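Local atomic coordinates of VirX1 (PDB entry 6QGM), a protein that iodinates diverse substrates as a cyanophage halogenase, probably of the flavin-dependent tryptophan-halogenase family. Residues 21-24 with 25-29; 51-54 with 55-59; 156-159 with 160-163; 357-360 with 361-364. One frame throughout, in Å; residues are numbered along the deposited sequence.

Interaction 1. Residues 21-24 with 25-29; sequences AALS and KLCPQ
Lys-25 and Ala-21 meet one helical turn apart at the end of helix 14-26, the helix of the first beta-alpha-beta unit, between strands 6-10 and 31-36 of the Rossmann-like core. The lysine N donates to Ala-21 O at 3.0 Å, and CB rests 3.4 Å from the same Ala-21 O. From CB the chain heads off the helix, CG lying anti to the backbone N (chi1 178°), and is bent by the rotation about CB-CG and again about CD-CE, before NZ. The ammonium there forms a salt bridge with Asp-61 and a weak bond with Leu-59 O. A long flexible chain suits this partly exposed site, being long enough to carry the ammonium to Asp-61. Ala-21 O is gripped a second time by Ser-24 OG at 2.8 Å, tilted 27° from the carbonyl plane; the small buried serine also bonds Asn-184. The methyl of Ala-22 packs on Ile-366 of helix 360-373, while Ala-22 O takes Leu-26 N at 2.8 Å, nearly straight. Cys-27, the first residue to leave helical angles, still gives its N to Leu-23 O, and its sulfur SG settles 4.0 Å from Leu-23 CD2.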
loop_
_atom_site.group_PDB
_atom_site.type_symbol
_atom_site.label_atom_id
_atom_site.label_comp_id
_atom_site.label_asym_id
_atom_site.label_seq_id
_atom_site.Cartn_x
_atom_site.Cartn_y
_atom_site.Cartn_z
ATOM N N ALA B 21 33.984 18.124 -2.455
ATOM C CA ALA B 21 33.857 18.877 -1.181
ATOM C C ALA B 21 33.187 17.996 -0.119
ATOM O O ALA B 21 33.794 17.797 0.950
ATOM C CB ALA B 21 33.079 20.148 -1.397
ATOM N N ALA B 22 31.988 17.478 -0.418
ATOM C CA ALA B 22 31.183 16.597 0.469
ATOM C C ALA B 22 32.023 15.408 0.942
ATOM O O ALA B 22 32.135 15.214 2.158
ATOM C CB ALA B 22 29.945 16.127 -0.244
ATOM N N LEU B 23 32.600 14.651 0.008
ATOM C CA LEU B 23 33.414 13.444 0.311
ATOM C C LEU B 23 34.631 13.845 1.154
ATOM O O LEU B 23 34.894 13.159 2.157
ATOM C CB LEU B 23 33.821 12.760 -1.000
ATOM C CG LEU B 23 32.693 12.002 -1.721
ATOM C CD1 LEU B 23 33.208 11.251 -2.947
ATOM C CD2 LEU B 23 31.981 11.030 -0.795
ATOM N N SER B 24 35.339 14.919 0.781
ATOM C CA SER B 24 36.588 15.366 1.463
ATOM C C SER B 24 36.293 15.732 2.932
ATOM O O SER B 24 37.149 15.457 3.795
ATOM C CB SER B 24 37.250 16.506 0.725
ATOM O OG SER B 24 36.557 17.727 0.939
ATOM N N LYS B 25 35.117 16.305 3.203
ATOM C CA LYS B 25 34.719 16.830 4.535
ATOM C C LYS B 25 34.019 15.730 5.347
ATOM O O LYS B 25 34.416 15.541 6.510
ATOM C CB LYS B 25 33.841 18.074 4.377
ATOM C CG LYS B 25 33.338 18.671 5.680
ATOM C CD LYS B 25 33.212 20.168 5.674
ATOM C CE LYS B 25 32.721 20.723 7.002
ATOM N NZ LYS B 25 31.406 20.155 7.394
ATOM N N LEU B 26 33.035 15.024 4.773
ATOM C CA LEU B 26 32.165 14.055 5.500
ATOM C C LEU B 26 32.760 12.634 5.472
ATOM O O LEU B 26 32.269 11.786 6.234
ATOM C CB LEU B 26 30.763 14.079 4.887
ATOM C CG LEU B 26 30.096 15.453 4.795
ATOM C CD1 LEU B 26 28.779 15.389 4.048
ATOM C CD2 LEU B 26 29.872 16.033 6.169
ATOM N N CYS B 27 33.756 12.357 4.624
ATOM C CA CYS B 27 34.397 11.018 4.481
ATOM C C CYS B 27 35.914 11.188 4.488
ATOM O O CYS B 27 36.597 10.848 3.517
ATOM C CB CYS B 27 33.923 10.306 3.216
ATOM S SG CYS B 27 32.111 10.170 3.092
ATOM N N PRO B 28 36.482 11.687 5.612
ATOM C CA PRO B 28 37.912 12.007 5.689
ATOM C C PRO B 28 38.828 10.798 5.436
ATOM O O PRO B 28 39.950 11.008 5.045
ATOM C CB PRO B 28 38.113 12.496 7.129
ATOM C CG PRO B 28 36.723 12.862 7.606
ATOM C CD PRO B 28 35.790 11.915 6.889
ATOM N N GLN B 29 38.333 9.580 5.674
ATOM C CA GLN B 29 39.069 8.299 5.453
ATOM C C GLN B 29 39.414 8.132 3.961
ATOM O O GLN B 29 40.383 7.408 3.673
ATOM C CB GLN B 29 38.280 7.099 6.008
ATOM C CG GLN B 29 37.092 6.626 5.171
ATOM C CD GLN B 29 35.778 7.305 5.497
ATOM O OE1 GLN B 29 35.732 8.480 5.877
ATOM N NE2 GLN B 29 34.678 6.574 5.330
#

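Interaction 2. Residues 51-54 with 55-59; sequences GHFN and KFLHL
Phe-53 and Leu-57 pair one turn apart on helix 52-59, crossing obliquely on its buried side. Leu-57 lays its branch point over one face of the phenyl ring, and the methyl CD1 comes 3.5 Å from Phe-53 CD2. A chi1 of -167° sets the ring beside the carbonyl carbon of Phe-53, within reach of the leucine one turn on. Both residue types fit: a flat face accepts a branched aliphatic chain, and Phe-172 and Ile-167 continue the apolar surroundings of the ring.

Asn-54 and His-58 form the second pair. The imidazole turns an edge toward the asparagine backbone, with His-58 CD2 3.1 Å from Asn-54 O near the ring plane, while the backbone N of His-58 donates to Asn-54 O at 2.8 Å. The ring is stacked on Trp-161. The amide of Asn-54 instead folds back on the preceding turn: ND2 reaches Gly-51 O at 3.0 Å, in the carbonyl plane on a lone pair, although that oxygen sits 18° out of the amide plane. Gly-51 O also accepts the backbone N of Asn-54, at 2.8 Å.

Between these pairs, Lys-55 sends an extended chain outward to a long, weak ion pair with Glu-367. With ND2 also bonded to Thr-163 O and OD1 to Tyr-165 OH, both ends of the buried amide have hydrogen-bond partners, which would restrain its rotation; an asparagine therefore serves here as a polar joint between the helix and its neighbours, while the phenylalanine-leucine pair is an apolar contact.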
loop_
_atom_site.group_PDB
_atom_site.type_symbol
_atom_site.label_atom_id
_atom_site.label_comp_id
_atom_site.label_asym_id
_atom_site.label_seq_id
_atom_site.Cartn_x
_atom_site.Cartn_y
_atom_site.Cartn_z
ATOM N N GLY B 51 14.659 23.654 -1.292
ATOM C CA GLY B 51 14.917 23.519 0.154
ATOM C C GLY B 51 16.007 22.503 0.439
ATOM O O GLY B 51 16.887 22.817 1.245
ATOM N N HIS B 52 15.958 21.350 -0.224
ATOM C CA HIS B 52 16.917 20.212 -0.120
ATOM C C HIS B 52 18.360 20.743 -0.028
ATOM O O HIS B 52 19.163 20.189 0.742
ATOM C CB HIS B 52 16.777 19.272 -1.350
ATOM C CG HIS B 52 15.877 18.068 -1.229
ATOM N ND1 HIS B 52 14.481 18.156 -1.257
ATOM C CD2 HIS B 52 16.172 16.748 -1.142
ATOM C CE1 HIS B 52 13.965 16.945 -1.137
ATOM N NE2 HIS B 52 14.986 16.060 -1.059
ATOM N N PHE B 53 18.672 21.778 -0.815
ATOM C CA PHE B 53 20.015 22.414 -0.941
ATOM C C PHE B 53 20.510 22.919 0.413
ATOM O O PHE B 53 21.737 22.913 0.639
ATOM C CB PHE B 53 19.948 23.565 -1.938
ATOM C CG PHE B 53 21.279 24.107 -2.400
ATOM C CD1 PHE B 53 22.171 23.318 -3.103
ATOM C CD2 PHE B 53 21.626 25.426 -2.172
ATOM C CE1 PHE B 53 23.379 23.828 -3.551
ATOM C CE2 PHE B 53 22.838 25.931 -2.604
ATOM C CZ PHE B 53 23.712 25.132 -3.299
ATOM N N ASN B 54 19.588 23.358 1.280
ATOM C CA ASN B 54 19.915 23.876 2.633
ATOM C C ASN B 54 20.594 22.755 3.443
ATOM O O ASN B 54 21.585 23.063 4.159
ATOM C CB ASN B 54 18.695 24.491 3.320
ATOM C CG ASN B 54 18.230 25.797 2.725
ATOM O OD1 ASN B 54 18.847 26.839 2.958
ATOM N ND2 ASN B 54 17.133 25.759 1.984
ATOM N N LYS B 55 20.116 21.509 3.329
ATOM C CA LYS B 55 20.700 20.339 4.036
ATOM C C LYS B 55 22.163 20.172 3.603
ATOM O O LYS B 55 23.016 19.941 4.483
ATOM C CB LYS B 55 19.939 19.049 3.704
ATOM C CG LYS B 55 20.349 17.792 4.450
ATOM C CD LYS B 55 20.128 16.540 3.637
ATOM C CE LYS B 55 20.160 15.323 4.525
ATOM N NZ LYS B 55 19.387 14.204 3.937
ATOM N N PHE B 56 22.431 20.264 2.296
ATOM C CA PHE B 56 23.792 20.162 1.717
ATOM C C PHE B 56 24.655 21.262 2.341
ATOM O O PHE B 56 25.734 20.959 2.898
ATOM C CB PHE B 56 23.744 20.237 0.184
ATOM C CG PHE B 56 25.086 20.105 -0.483
ATOM C CD1 PHE B 56 25.618 18.855 -0.752
ATOM C CD2 PHE B 56 25.838 21.229 -0.807
ATOM C CE1 PHE B 56 26.882 18.733 -1.309
ATOM C CE2 PHE B 56 27.090 21.104 -1.389
ATOM C CZ PHE B 56 27.609 19.855 -1.637
ATOM N N LEU B 57 24.187 22.509 2.279
ATOM C CA LEU B 57 24.941 23.677 2.812
ATOM C C LEU B 57 25.238 23.466 4.304
ATOM O O LEU B 57 26.395 23.701 4.719
ATOM C CB LEU B 57 24.123 24.945 2.564
ATOM C CG LEU B 57 24.060 25.395 1.106
ATOM C CD1 LEU B 57 22.956 26.429 0.923
ATOM C CD2 LEU B 57 25.421 25.915 0.650
ATOM N N HIS B 58 24.240 23.006 5.067
ATOM C CA HIS B 58 24.341 22.794 6.537
ATOM C C HIS B 58 25.363 21.681 6.821
ATOM O O HIS B 58 26.175 21.859 7.754
ATOM C CB HIS B 58 22.930 22.581 7.131
ATOM C CG HIS B 58 22.239 23.858 7.493
ATOM N ND1 HIS B 58 22.420 24.463 8.725
ATOM C CD2 HIS B 58 21.385 24.658 6.812
ATOM C CE1 HIS B 58 21.712 25.576 8.785
ATOM N NE2 HIS B 58 21.065 25.712 7.625
ATOM N N LEU B 59 25.357 20.611 6.018
ATOM C CA LEU B 59 26.305 19.466 6.135
ATOM C C LEU B 59 27.744 19.941 5.895
ATOM O O LEU B 59 28.652 19.333 6.486
ATOM C CB LEU B 59 25.930 18.370 5.127
ATOM C CG LEU B 59 24.762 17.466 5.508
ATOM C CD1 LEU B 59 24.247 16.722 4.286
ATOM C CD2 LEU B 59 25.173 16.486 6.604
#

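Interaction 3. Residues 156-159 with 160-163; sequences NFNF and DWDT
Asn-158 and Asp-162 exchange two hydrogen bonds across a single turn. Asp-162 N meets Asn-158 O at 2.7 Å, nearly along the C=O axis, and Asn-158 N returns a bond to Asp-162 OD2 at 2.9 Å. The carboxylate is met from above its plane, 41° out of it. A short acidic side chain suits this place, because its CG, turned anti to the carbonyl carbon (chi1 -70°), leaves OD2 close to the backbone N-H of Asn-158. The asparagine's own OD1 takes a weak bond from Trp-161 N at 3.4 Å. Its amide runs beside the indole; the planes are 89° apart, and OD1 lies at the edge of the indole, in its plane. Another weak bond joins Thr-163 OG1 to Phe-159 O.

Packing surrounds these bonds. Thr-163 OG1 sits 3.3 Å from Phe-157 CZ, at the edge of that phenyl ring, and Asp-162 CB lies 3.6 Å from Phe-157 CD1. Phe-159 turns away to meet Tyr-75 edge-to-face, whereas Arg-486 of the second subunit packs on Asn-158, Trp-161 and Asp-162. Asn-158 is the N-cap of the short, weakly bonded helix 159-162, its side chain accepting weakly from Trp-161 N, and the helix leads directly into strand 164-168.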
loop_
_atom_site.group_PDB
_atom_site.type_symbol
_atom_site.label_atom_id
_atom_site.label_comp_id
_atom_site.label_asym_id
_atom_site.label_seq_id
_atom_site.Cartn_x
_atom_site.Cartn_y
_atom_site.Cartn_z
ATOM N N ASN B 156 4.927 30.805 10.354
ATOM C CA ASN B 156 5.307 29.457 9.849
ATOM C C ASN B 156 6.384 29.562 8.763
ATOM O O ASN B 156 6.451 28.667 7.909
ATOM C CB ASN B 156 4.078 28.685 9.348
ATOM C CG ASN B 156 3.473 27.799 10.423
ATOM O OD1 ASN B 156 2.259 27.813 10.661
ATOM N ND2 ASN B 156 4.319 27.037 11.099
ATOM N N PHE B 157 7.226 30.598 8.821
ATOM C CA PHE B 157 8.373 30.834 7.909
ATOM C C PHE B 157 9.667 30.787 8.716
ATOM O O PHE B 157 9.782 31.521 9.714
ATOM C CB PHE B 157 8.246 32.195 7.228
ATOM C CG PHE B 157 9.467 32.629 6.453
ATOM C CD1 PHE B 157 9.852 31.958 5.293
ATOM C CD2 PHE B 157 10.219 33.713 6.884
ATOM C CE1 PHE B 157 10.979 32.360 4.583
ATOM C CE2 PHE B 157 11.332 34.113 6.163
ATOM C CZ PHE B 157 11.716 33.443 5.020
ATOM N N ASN B 158 10.611 29.955 8.270
ATOM C CA ASN B 158 11.940 29.749 8.901
ATOM C C ASN B 158 13.004 30.146 7.867
ATOM O O ASN B 158 13.233 29.365 6.947
ATOM C CB ASN B 158 12.046 28.313 9.414
ATOM C CG ASN B 158 13.432 27.892 9.865
ATOM O OD1 ASN B 158 14.455 28.456 9.462
ATOM N ND2 ASN B 158 13.457 26.878 10.706
ATOM N N PHE B 159 13.604 31.331 8.010
ATOM C CA PHE B 159 14.517 31.948 7.015
ATOM C C PHE B 159 15.536 30.911 6.508
ATOM O O PHE B 159 15.608 30.724 5.282
ATOM C CB PHE B 159 15.179 33.204 7.598
ATOM C CG PHE B 159 16.209 33.797 6.673
ATOM C CD1 PHE B 159 15.819 34.547 5.573
ATOM C CD2 PHE B 159 17.562 33.584 6.877
ATOM C CE1 PHE B 159 16.757 35.084 4.703
ATOM C CE2 PHE B 159 18.492 34.104 5.998
ATOM C CZ PHE B 159 18.089 34.856 4.915
ATOM N N ASP B 160 16.278 30.265 7.410
ATOM C CA ASP B 160 17.349 29.281 7.078
ATOM C C ASP B 160 16.851 28.216 6.089
ATOM O O ASP B 160 17.559 27.958 5.093
ATOM C CB ASP B 160 17.895 28.577 8.322
ATOM C CG ASP B 160 19.146 29.242 8.878
ATOM O OD1 ASP B 160 19.230 30.502 8.794
ATOM O OD2 ASP B 160 20.057 28.493 9.343
ATOM N N TRP B 161 15.705 27.603 6.380
ATOM C CA TRP B 161 15.250 26.340 5.730
ATOM C C TRP B 161 14.140 26.577 4.695
ATOM O O TRP B 161 14.026 25.721 3.806
ATOM C CB TRP B 161 14.834 25.331 6.803
ATOM C CG TRP B 161 16.022 24.840 7.563
ATOM C CD1 TRP B 161 16.525 25.352 8.722
ATOM C CD2 TRP B 161 16.902 23.777 7.171
ATOM N NE1 TRP B 161 17.643 24.651 9.098
ATOM C CE2 TRP B 161 17.889 23.675 8.170
ATOM C CE3 TRP B 161 16.914 22.866 6.108
ATOM C CZ2 TRP B 161 18.901 22.720 8.116
ATOM C CZ3 TRP B 161 17.922 21.918 6.052
ATOM C CH2 TRP B 161 18.902 21.857 7.046
ATOM N N ASP B 162 13.358 27.656 4.809
ATOM C CA ASP B 162 12.241 28.006 3.891
ATOM C C ASP B 162 12.704 29.021 2.849
ATOM O O ASP B 162 11.864 29.441 2.035
ATOM C CB ASP B 162 11.031 28.571 4.639
ATOM C CG ASP B 162 10.304 27.538 5.480
ATOM O OD1 ASP B 162 10.481 26.324 5.208
ATOM O OD2 ASP B 162 9.562 27.963 6.407
ATOM N N THR B 163 13.979 29.409 2.864
ATOM C CA THR B 163 14.595 30.221 1.788
ATOM C C THR B 163 15.682 29.381 1.130
ATOM O O THR B 163 16.578 28.922 1.853
ATOM C CB THR B 163 15.133 31.555 2.308
ATOM O OG1 THR B 163 14.115 32.219 3.065
ATOM C CG2 THR B 163 15.553 32.462 1.182
#

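Interaction 4. Residues 357-360 with 361-364; sequences TGLL and TTHE
His-363 has its CG between the backbone N and the carbonyl carbon (chi1 46°), a crowded position that folds the imidazole back over Leu-359. Leu-359 O consequently stands 3.4 Å above the ring plane, over its centre, and the same oxygen accepts His-363 N at 3.0 Å, nearly in line with the carbonyl. The amide N-H holds the oxygen, and the ring merely lies over it. Leu-360 takes another course, with the chain running beside the carbonyl carbon (chi1 180°): it leads to Gln-395 and Phe-399 of helix 382-408, an apolar branch suited to helix packing, while Leu-360 CA lies 3.6 Å from His-363 NE2. Leu-359 CB borders the ring too, 3.9 Å from His-363 CE1.

Glu-364 N bonds Leu-360 O at 3.2 Å, continuing the helical pattern, and its OE2 goes on to Asn-368. The threonine hydroxyls find partners in other parts of the chain: Thr-361 OG1 bonds Gly-345 O and Gly-349 O, and Thr-362 OG1 bonds Ser-15 OG. Meanwhile Thr-361 CG2 touches Gly-358 O at 3.4 Å.

This is the first turn of helix 360-373, and Ser-15 falls within the probable Rossmann-type glycine motif. Thr-357 and Gly-358 precede the helix in the position where, in flavin-dependent halogenases, such a Thr-Gly pair lies by the halide site; a like role here is probable, not established.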
loop_
_atom_site.group_PDB
_atom_site.type_symbol
_atom_site.label_atom_id
_atom_site.label_comp_id
_atom_site.label_asym_id
_atom_site.label_seq_id
_atom_site.Cartn_x
_atom_site.Cartn_y
_atom_site.Cartn_z
ATOM N N THR B 357 14.680 21.543 -10.073
ATOM C CA THR B 357 15.073 20.159 -9.709
ATOM C C THR B 357 16.482 19.883 -10.288
ATOM O O THR B 357 17.063 18.846 -9.933
ATOM C CB THR B 357 13.884 19.241 -10.051
ATOM O OG1 THR B 357 14.154 17.893 -9.693
ATOM C CG2 THR B 357 13.433 19.324 -11.494
ATOM N N GLY B 358 17.033 20.832 -11.059
ATOM C CA GLY B 358 18.402 20.813 -11.616
ATOM C C GLY B 358 19.400 20.055 -10.751
ATOM O O GLY B 358 19.904 19.037 -11.190
ATOM N N LEU B 359 19.668 20.525 -9.541
ATOM C CA LEU B 359 20.727 19.983 -8.642
ATOM C C LEU B 359 20.239 18.751 -7.872
ATOM O O LEU B 359 21.074 18.194 -7.114
ATOM C CB LEU B 359 21.173 21.070 -7.649
ATOM C CG LEU B 359 22.138 22.127 -8.190
ATOM C CD1 LEU B 359 22.802 22.876 -7.040
ATOM C CD2 LEU B 359 23.205 21.517 -9.089
ATOM N N LEU B 360 18.985 18.311 -8.035
ATOM C CA LEU B 360 18.393 17.213 -7.207
ATOM C C LEU B 360 19.175 15.917 -7.444
ATOM O O LEU B 360 19.698 15.323 -6.498
ATOM C CB LEU B 360 16.922 17.007 -7.577
ATOM C CG LEU B 360 16.220 15.899 -6.796
ATOM C CD1 LEU B 360 15.962 16.347 -5.359
ATOM C CD2 LEU B 360 14.916 15.509 -7.484
ATOM N N THR B 361 19.194 15.500 -8.704
ATOM C CA THR B 361 19.986 14.364 -9.235
ATOM C C THR B 361 21.394 14.377 -8.606
ATOM O O THR B 361 21.996 13.290 -8.510
ATOM C CB THR B 361 19.932 14.406 -10.771
ATOM O OG1 THR B 361 20.681 13.301 -11.271
ATOM C CG2 THR B 361 20.458 15.700 -11.363
ATOM N N THR B 362 21.904 15.545 -8.184
ATOM C CA THR B 362 23.294 15.733 -7.679
ATOM C C THR B 362 23.364 15.554 -6.152
ATOM O O THR B 362 24.025 14.578 -5.743
ATOM C CB THR B 362 23.891 17.070 -8.131
ATOM O OG1 THR B 362 23.697 17.163 -9.544
ATOM C CG2 THR B 362 25.358 17.222 -7.788
ATOM N N HIS B 363 22.762 16.439 -5.338
ATOM C CA HIS B 363 22.986 16.447 -3.857
ATOM C C HIS B 363 22.343 15.210 -3.222
ATOM O O HIS B 363 22.906 14.731 -2.226
ATOM C CB HIS B 363 22.574 17.751 -3.135
ATOM C CG HIS B 363 21.244 18.312 -3.511
ATOM N ND1 HIS B 363 21.079 19.644 -3.833
ATOM C CD2 HIS B 363 20.032 17.739 -3.661
ATOM C CE1 HIS B 363 19.821 19.871 -4.152
ATOM N NE2 HIS B 363 19.159 18.716 -4.054
ATOM N N GLU B 364 21.243 14.690 -3.779
ATOM C CA GLU B 364 20.597 13.443 -3.312
ATOM C C GLU B 364 21.596 12.293 -3.444
ATOM O O GLU B 364 21.851 11.607 -2.438
ATOM C CB GLU B 364 19.300 13.186 -4.085
ATOM C CG GLU B 364 18.713 11.797 -3.894
ATOM C CD GLU B 364 18.042 11.522 -2.561
ATOM O OE1 GLU B 364 17.902 12.463 -1.712
ATOM O OE2 GLU B 364 17.648 10.366 -2.373
#

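The four contacts follow one another along the chain, all within the tryptophan-halogenase fold, and interaction 2 is their hub. Its centre lies 11 Å from that of interaction 4, 12 Å from that of interaction 3 and 16 Å from that of interaction 1, and it touches each. Helix 52-59 meets helix 360-373 through Phe-53 and Phe-56 against His-363, the short helix 159-162 through Asn-54 and His-58, and helix 14-26 through Phe-56 against Ala-22. The centres of interactions 1 and 3 are 27 Å apart and the two do not touch. Interaction 4 is the most central, 8 Å from the centre of the chain, whereas interactions 1, 2 and 3 also touch the second subunit, so they lie near the interface.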